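Local coordinates for ferripyochelin binding protein (Pyrococcus horikoshii, PDB 1V3W) that is a trimeric zinc- and calcium-binding protein of the gamma-class carbonic anhydrase family, and probably catalyses the reversible hydration of carbon dioxide to bicarbonate, at residues Glu126-Asp129 and Tyr130-Val133. Numbering follows the deposited sequence.
Sequences EIPD and YSLV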
ATOM      1  N   GLU A 126      12.966  13.242  15.660  1.00 14.70           N
ATOM      2  CA  GLU A 126      13.400  14.431  14.941  1.00 15.15           C
ATOM      3  C   GLU A 126      14.597  14.089  14.063  1.00 14.10           C
ATOM      4  O   GLU A 126      15.619  13.598  14.549  1.00 15.94           O
ATOM      5  CB  GLU A 126      13.764  15.549  15.921  1.00 19.18           C
ATOM      6  CG  GLU A 126      12.597  15.997  16.789  1.00 27.20           C
ATOM      7  CD  GLU A 126      12.913  17.230  17.613  1.00 35.80           C
ATOM      8  OE1 GLU A 126      12.034  17.666  18.385  1.00 36.71           O
ATOM      9  OE2 GLU A 126      14.035  17.764  17.485  1.00 41.92           O
ATOM     10  N   ILE A 127      14.459  14.339  12.765  1.00 10.97           N
ATOM     11  CA  ILE A 127      15.518  14.065  11.802  1.00 10.77           C
ATOM     12  C   ILE A 127      16.143  15.381  11.342  1.00 12.38           C
ATOM     13  O   ILE A 127      15.467  16.232  10.764  1.00 11.30           O
ATOM     14  CB  ILE A 127      14.966  13.319  10.569  1.00 11.46           C
ATOM     15  CG1 ILE A 127      14.298  12.012  11.006  1.00 10.06           C
ATOM     16  CG2 ILE A 127      16.092  13.047   9.577  1.00 13.07           C
ATOM     17  CD1 ILE A 127      15.239  11.028  11.686  1.00 12.23           C
ATOM     18  N   PRO A 128      17.447  15.567  11.597  1.00 11.09           N
ATOM     19  CA  PRO A 128      18.132  16.801  11.194  1.00 12.36           C
ATOM     20  C   PRO A 128      18.238  16.977   9.677  1.00 11.36           C
ATOM     21  O   PRO A 128      18.099  16.017   8.920  1.00  9.44           O
ATOM     22  CB  PRO A 128      19.510  16.659  11.841  1.00 14.10           C
ATOM     23  CG  PRO A 128      19.254  15.761  13.021  1.00 16.87           C
ATOM     24  CD  PRO A 128      18.326  14.732  12.432  1.00 11.98           C
ATOM     25  N   ASP A 129      18.493  18.209   9.242  1.00 12.79           N
ATOM     26  CA  ASP A 129      18.637  18.496   7.820  1.00 12.68           C
ATOM     27  C   ASP A 129      19.795  17.691   7.235  1.00 11.54           C
ATOM     28  O   ASP A 129      20.728  17.319   7.949  1.00 13.12           O
ATOM     29  CB  ASP A 129      18.935  19.983   7.575  1.00 11.25           C
ATOM     30  CG  ASP A 129      17.895  20.910   8.170  1.00 13.38           C
ATOM     31  OD1 ASP A 129      16.736  20.490   8.365  1.00 12.54           O
ATOM     32  OD2 ASP A 129      18.241  22.085   8.427  1.00 14.99           O
ATOM     33  N   TYR A 130      19.723  17.429   5.932  1.00 11.80           N
ATOM     34  CA  TYR A 130      20.771  16.712   5.209  1.00 11.89           C
ATOM     35  C   TYR A 130      21.061  15.301   5.706  1.00 12.15           C
ATOM     36  O   TYR A 130      22.179  14.807   5.571  1.00 15.78           O
ATOM     37  CB  TYR A 130      22.051  17.553   5.232  1.00 15.01           C
ATOM     38  CG  TYR A 130      21.859  18.905   4.590  1.00 11.92           C
ATOM     39  CD1 TYR A 130      21.737  19.024   3.207  1.00 13.75           C
ATOM     40  CD2 TYR A 130      21.731  20.060   5.367  1.00 13.38           C
ATOM     41  CE1 TYR A 130      21.488  20.255   2.608  1.00 11.71           C
ATOM     42  CE2 TYR A 130      21.481  21.298   4.777  1.00 14.30           C
ATOM     43  CZ  TYR A 130      21.359  21.384   3.397  1.00 11.70           C
ATOM     44  OH  TYR A 130      21.099  22.596   2.796  1.00 13.46           O
ATOM     45  N   SER A 131      20.043  14.647   6.254  1.00 11.04           N
ATOM     46  CA  SER A 131      20.197  13.292   6.776  1.00 10.01           C
ATOM     47  C   SER A 131      19.673  12.202   5.850  1.00 13.37           C
ATOM     48  O   SER A 131      18.713  12.408   5.101  1.00 11.53           O
ATOM     49  CB  SER A 131      19.452  13.145   8.107  1.00 13.94           C
ATOM     50  OG  SER A 131      19.895  14.069   9.082  1.00 15.50           O
ATOM     51  N   LEU A 132      20.325  11.044   5.907  1.00 10.64           N
ATOM     52  CA  LEU A 132      19.890   9.866   5.170  1.00 10.30           C
ATOM     53  C   LEU A 132      19.401   8.977   6.307  1.00 11.46           C
ATOM     54  O   LEU A 132      20.150   8.698   7.245  1.00 12.54           O
ATOM     55  CB  LEU A 132      21.043   9.163   4.448  1.00 11.74           C
ATOM     56  CG  LEU A 132      20.633   7.782   3.911  1.00 12.16           C
ATOM     57  CD1 LEU A 132      19.509   7.940   2.892  1.00 13.86           C
ATOM     58  CD2 LEU A 132      21.825   7.079   3.281  1.00 12.99           C
ATOM     59  N   VAL A 133      18.144   8.557   6.237  1.00  8.01           N
ATOM     60  CA  VAL A 133      17.561   7.723   7.277  1.00 10.77           C
ATOM     61  C   VAL A 133      17.255   6.322   6.767  1.00 11.30           C
ATOM     62  O   VAL A 133      16.600   6.154   5.737  1.00 10.78           O
ATOM     63  CB  VAL A 133      16.260   8.353   7.821  1.00 11.46           C
ATOM     64  CG1 VAL A 133      15.703   7.509   8.957  1.00 10.93           C
ATOM     65  CG2 VAL A 133      16.533   9.778   8.289  1.00 12.86           C
TER
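Ile-127 and Val-133 reach toward each other tip to tip across the inside of a tight corner, CG2 of Ile-127 lying 3.5 Å from CG2 of Val-133. CD1 of Ile-127 also touches CG2 of Val-133, at 3.8 Å. The chi1 of -58° turns the ethyl arm of Ile-127 beside its own backbone N and sets CG2 anti to that N, where it meets Val-133 and also CB of Ser-131, the latter 3.7 Å from CG2 of Ile-127. Branched, purely apolar side chains suit this buried place, since short methyl branches fill the angle between strands that diverge from the turn.

The corner itself is a type II beta turn from Pro-128 to Ser-131. Pro-128 opens it and supplies the carbonyl O that Ser-131 binds; Asp-129 has the polyproline-like backbone of the second position, and Tyr-130 takes up the positive phi (60°) of the third. In the left-handed parallel beta-helix of this hexapeptide-repeat family, such turns join the faces of the prism; this one passes the chain from strand 126-127 to strand 131-135 in the last coil.

OG of Ser-131, beside its own backbone N, reaches back and donates to the carbonyl O of Pro-128 at 2.7 Å. The hydroxyl sits well above the carbonyl plane, 53° out of it, rather than on a lone pair. A small residue whose hydroxyl has this partner can be buried here.

On the outer side, CB of Asp-129 lies obliquely against the Tyr-130 ring, 3.6 Å from CD2 of Tyr-130. The carboxylate leads away, its acidic end suited to accepting the backbone N-H of Asp-111 at OD1, while the flat tyrosine ring can lie nearly parallel against that of His-112 in the preceding coil.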